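Local coordinates for protein branched-chain phosphotransacylase (Enterococcus faecalis, PDB 1YCO) that probably acts as an acyltransferase of the phosphate acetyltransferase and butyryltransferase family, moving branched-chain acyl groups, at residues I2-A7 with L29-F34. Numbering follows the deposited sequence.
Sequences ITVSIA and LQFIVF
Strands 2-7 and 29-34 run parallel in register, Ile2 beside Leu29 through Ala7 beside Phe34, their axes approaching to 4.7 Å at 20°, and a ladder of five backbone hydrogen bonds joins them: Gln30 N, Ile32 N and Phe34 N give to Ile2 O, Val4 O and Ile6 O, while Val4 N and Ile6 N give to Gln30 O and Ile32 O. On one face, Thr3 and Gln30 lie side by side, and Thr3 OG1 donates to Gln30 OE1 at 3.1 Å, in the amide plane and on a lone pair. Thr3 chi1 of -61° sets OG1 beside its own backbone N, where it meets the glutamine, and turns CG2 to Ile32 CD1, 3.5 Å away. Further along, the Phe34 ring turns its edge to Ile6 O, 3.4 Å from Phe34 CD1, and Phe34 CE1 comes within 3.3 Å of Ser5 OG, a hydroxyl already hydrogen-bonded to Ala61 O of helix 54-66. The two strands and helix 12-24 between them form a beta-alpha-beta unit of a five-stranded parallel sheet, in which 2-7 is the central strand. Helix 12-24 packs on the other face, reaching Ile6 and Phe31. There Phe31 lies alongside Val4, CD2 3.7 Å from Val4 CB, while Ile6 crosses it at a slant and its CD1 also meets Val33 CG2. At the start of the strands Leu29 CD2 packs 3.8 Å from Ile2 CG2, beside helix 259-274.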
# COMPACT_ATOMS: atom_id res chain seq x y z
N ILE A 2 8.41 -28.07 20.50
CA ILE A 2 7.28 -27.27 20.07
C ILE A 2 6.19 -28.10 19.41
O ILE A 2 6.42 -28.75 18.39
CB ILE A 2 7.74 -26.17 19.08
CG1 ILE A 2 8.59 -25.14 19.83
CG2 ILE A 2 6.53 -25.53 18.39
CD1 ILE A 2 9.10 -24.02 18.97
N THR A 3 5.00 -28.07 20.00
CA THR A 3 3.86 -28.79 19.47
C THR A 3 2.94 -27.78 18.78
O THR A 3 2.71 -26.69 19.30
CB THR A 3 3.07 -29.51 20.60
OG1 THR A 3 3.92 -30.46 21.25
CG2 THR A 3 1.85 -30.24 20.04
N VAL A 4 2.43 -28.13 17.60
CA VAL A 4 1.54 -27.25 16.86
C VAL A 4 0.14 -27.87 16.69
O VAL A 4 -0.01 -29.03 16.27
CB VAL A 4 2.10 -26.90 15.45
CG1 VAL A 4 1.20 -25.89 14.77
CG2 VAL A 4 3.51 -26.34 15.56
N SER A 5 -0.87 -27.09 17.01
CA SER A 5 -2.26 -27.52 16.91
C SER A 5 -2.86 -26.96 15.61
O SER A 5 -2.80 -25.76 15.36
CB SER A 5 -3.03 -27.01 18.14
OG SER A 5 -4.41 -27.27 18.06
N ILE A 6 -3.44 -27.82 14.79
CA ILE A 6 -4.00 -27.37 13.52
C ILE A 6 -5.50 -27.62 13.40
O ILE A 6 -5.96 -28.76 13.45
CB ILE A 6 -3.30 -28.06 12.33
CG1 ILE A 6 -1.78 -27.89 12.48
CG2 ILE A 6 -3.80 -27.47 11.01
CD1 ILE A 6 -0.97 -28.39 11.32
N ALA A 7 -6.26 -26.54 13.23
CA ALA A 7 -7.70 -26.63 13.09
C ALA A 7 -8.08 -26.85 11.62
O ALA A 7 -8.00 -25.94 10.80
CB ALA A 7 -8.36 -25.35 13.61
N LEU A 29 9.91 -30.83 16.79
CA LEU A 29 8.63 -30.33 16.33
C LEU A 29 7.60 -31.45 16.32
O LEU A 29 7.94 -32.61 16.08
CB LEU A 29 8.73 -29.78 14.91
CG LEU A 29 8.82 -28.28 14.65
CD1 LEU A 29 8.78 -28.04 13.14
CD2 LEU A 29 7.66 -27.56 15.33
N GLN A 30 6.34 -31.10 16.57
CA GLN A 30 5.26 -32.08 16.57
C GLN A 30 3.96 -31.44 16.08
O GLN A 30 3.68 -30.28 16.38
CB GLN A 30 5.07 -32.63 17.99
CG GLN A 30 3.83 -33.48 18.16
CD GLN A 30 3.77 -34.14 19.52
OE1 GLN A 30 3.67 -33.47 20.56
NE2 GLN A 30 3.83 -35.47 19.53
N PHE A 31 3.16 -32.21 15.34
CA PHE A 31 1.90 -31.71 14.82
C PHE A 31 0.70 -32.55 15.25
O PHE A 31 0.74 -33.78 15.22
CB PHE A 31 1.94 -31.63 13.29
CG PHE A 31 2.93 -30.63 12.76
CD1 PHE A 31 4.23 -31.02 12.41
CD2 PHE A 31 2.58 -29.29 12.62
CE1 PHE A 31 5.15 -30.09 11.93
CE2 PHE A 31 3.49 -28.35 12.14
CZ PHE A 31 4.78 -28.75 11.79
N ILE A 32 -0.36 -31.86 15.66
CA ILE A 32 -1.58 -32.50 16.09
C ILE A 32 -2.69 -31.84 15.28
O ILE A 32 -3.02 -30.68 15.49
CB ILE A 32 -1.81 -32.28 17.59
CG1 ILE A 32 -0.63 -32.87 18.36
CG2 ILE A 32 -3.11 -32.94 18.04
CD1 ILE A 32 -0.69 -32.65 19.85
N VAL A 33 -3.25 -32.59 14.33
CA VAL A 33 -4.28 -32.08 13.45
C VAL A 33 -5.69 -32.54 13.79
O VAL A 33 -5.92 -33.71 14.06
CB VAL A 33 -4.00 -32.50 12.00
CG1 VAL A 33 -5.08 -31.96 11.07
CG2 VAL A 33 -2.62 -32.02 11.58
N PHE A 34 -6.63 -31.60 13.73
CA PHE A 34 -8.04 -31.90 14.00
C PHE A 34 -8.82 -31.57 12.73
O PHE A 34 -8.60 -30.52 12.13
CB PHE A 34 -8.59 -31.03 15.13
CG PHE A 34 -7.74 -31.01 16.36
CD1 PHE A 34 -6.55 -30.29 16.39
CD2 PHE A 34 -8.14 -31.68 17.51
CE1 PHE A 34 -5.77 -30.24 17.55
CE2 PHE A 34 -7.38 -31.64 18.67
CZ PHE A 34 -6.19 -30.91 18.69